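Long-range contact in 1,3-alpha-isomaltosidase (Kribbella flavida DSM 17836, PDB 5X3I), which hydrolyses the alpha-1,3-glucosidic linkages of a cyclic tetrasaccharide made from starch, releasing isomaltose inside the cell: residues F299-S304 against L324-G329. The protein carries 1 engineered substitution. Residues are numbered along the deposited sequence; the frame is centred on the assembly and turned at random.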
# COMPACT_ATOMS: atom_id res chain seq x y z
N PHE A 299 19.89 -1.30 -3.38
CA PHE A 299 20.02 -2.67 -2.91
C PHE A 299 20.84 -2.83 -1.64
O PHE A 299 21.00 -3.93 -1.14
CB PHE A 299 20.59 -3.54 -4.02
CG PHE A 299 19.65 -3.74 -5.16
CD1 PHE A 299 18.41 -4.34 -4.95
CD2 PHE A 299 19.97 -3.33 -6.44
CE1 PHE A 299 17.52 -4.53 -5.99
CE2 PHE A 299 19.08 -3.53 -7.49
CZ PHE A 299 17.87 -4.12 -7.26
N ARG A 300 21.33 -1.73 -1.09
CA ARG A 300 22.02 -1.80 0.18
C ARG A 300 21.02 -1.73 1.34
O ARG A 300 19.83 -1.51 1.11
CB ARG A 300 23.05 -0.68 0.30
CG ARG A 300 24.07 -0.67 -0.83
CD ARG A 300 25.07 0.44 -0.65
NE ARG A 300 25.89 0.23 0.53
CZ ARG A 300 26.72 1.14 1.04
NH1 ARG A 300 26.81 2.35 0.47
NH2 ARG A 300 27.45 0.86 2.10
N LEU A 301 21.50 -1.86 2.56
CA LEU A 301 20.60 -1.85 3.71
C LEU A 301 20.02 -0.46 3.93
O LEU A 301 20.75 0.54 3.90
CB LEU A 301 21.31 -2.33 4.97
CG LEU A 301 20.55 -2.12 6.29
CD1 LEU A 301 19.26 -2.94 6.32
CD2 LEU A 301 21.44 -2.46 7.50
N TRP A 302 18.71 -0.41 4.13
CA TRP A 302 18.01 0.82 4.51
C TRP A 302 17.77 0.85 6.02
O TRP A 302 17.18 -0.07 6.58
CB TRP A 302 16.67 0.94 3.79
CG TRP A 302 16.73 1.12 2.31
CD1 TRP A 302 17.43 0.36 1.42
CD2 TRP A 302 16.06 2.12 1.55
NE1 TRP A 302 17.23 0.83 0.15
CE2 TRP A 302 16.39 1.91 0.20
CE3 TRP A 302 15.20 3.17 1.88
CZ2 TRP A 302 15.90 2.71 -0.83
CZ3 TRP A 302 14.70 3.97 0.86
CH2 TRP A 302 15.06 3.73 -0.48
N ALA A 303 18.21 1.92 6.67
CA ALA A 303 18.01 2.07 8.10
C ALA A 303 16.97 3.13 8.35
O ALA A 303 16.92 4.14 7.65
CB ALA A 303 19.31 2.42 8.80
N SER A 304 16.11 2.88 9.34
CA SER A 304 15.05 3.80 9.66
C SER A 304 14.59 3.68 11.12
O SER A 304 14.67 2.61 11.71
CB SER A 304 13.86 3.56 8.71
OG SER A 304 12.85 4.53 8.85
N LEU A 324 29.98 -0.18 14.63
CA LEU A 324 29.76 -1.62 14.73
C LEU A 324 30.02 -2.33 13.40
O LEU A 324 29.81 -3.52 13.27
CB LEU A 324 28.34 -1.92 15.22
CG LEU A 324 27.98 -1.40 16.61
CD1 LEU A 324 26.52 -1.72 16.99
CD2 LEU A 324 28.92 -1.98 17.65
N ALA A 325 30.49 -1.57 12.41
CA ALA A 325 30.82 -2.11 11.10
C ALA A 325 29.65 -2.86 10.46
O ALA A 325 29.84 -3.90 9.84
CB ALA A 325 32.05 -3.01 11.20
N ILE A 326 28.44 -2.33 10.64
CA ILE A 326 27.25 -2.80 9.92
C ILE A 326 26.96 -1.84 8.79
O ILE A 326 26.50 -0.73 9.01
CB ILE A 326 26.02 -2.88 10.84
CG1 ILE A 326 26.31 -3.76 12.06
CG2 ILE A 326 24.79 -3.38 10.05
CD1 ILE A 326 25.34 -3.54 13.23
N PRO A 327 27.23 -2.27 7.56
CA PRO A 327 27.12 -1.39 6.39
C PRO A 327 25.69 -0.93 6.19
O PRO A 327 24.79 -1.74 6.34
CB PRO A 327 27.58 -2.27 5.23
CG PRO A 327 28.26 -3.43 5.83
CD PRO A 327 27.68 -3.62 7.19
N VAL A 328 25.48 0.34 5.90
CA VAL A 328 24.16 0.84 5.59
C VAL A 328 24.25 1.74 4.36
O VAL A 328 25.16 2.55 4.25
CB VAL A 328 23.55 1.60 6.79
CG1 VAL A 328 24.53 2.64 7.34
CG2 VAL A 328 22.24 2.24 6.40
N GLY A 329 23.34 1.55 3.41
CA GLY A 329 23.34 2.34 2.19
C GLY A 329 22.37 3.51 2.14
O GLY A 329 22.55 4.41 1.33
O HOH W 1 24.37 4.19 -0.74
O HOH W 2 24.05 -2.72 3.17
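Arg300 lies along the backbone of Gly329, and its side chain follows that residue almost to the tip. CB starts 3.6 Å from Gly329 CA, so close that a side chain on the glycine would run into it. CD already lies 3.8 Å from Gly329 CA, and a bend at chi3 (65°) then keeps NE and CZ over that atom. The guanidinium lies with one face over Gly329 CA and Val328 O, the oxygen 3.5 Å from its plane and toward the rim. NH1 makes a weak bond to a water that also donates to Gly329 O, while Pro327 CB lies at the edge of the guanidinium, near its plane, beside NH2. The charge is paired through NE with Glu634 of helix 622-650. With alanine in its place, Glu634 would probably lose its cationic mate and the Gly329 backbone its cover. Gly329 N donates to Leu301 O (2.8 Å). This bond lies just ahead of the first two parallel strands of the family 31 TIM barrel, 302-304 and 330-333, joined in a beta-alpha-beta crossover through helix 311-323; Ala303 continues the pairing to Ala330 and Val332. Leucine suits position 301 as a buried, branched apolar chain between Ile326, Phe626 and His321, with CD2 4.3 Å from Ile326 CG2. Val328 is likewise buried, and its beta-branched apolar chain touches His321 and Ile387 while CG2 meets Leu301 O (3.4 Å) and lies 3.8 Å from Ala303 CB, a small residue whose methyl touches His321 and Met318 of the crossover helix.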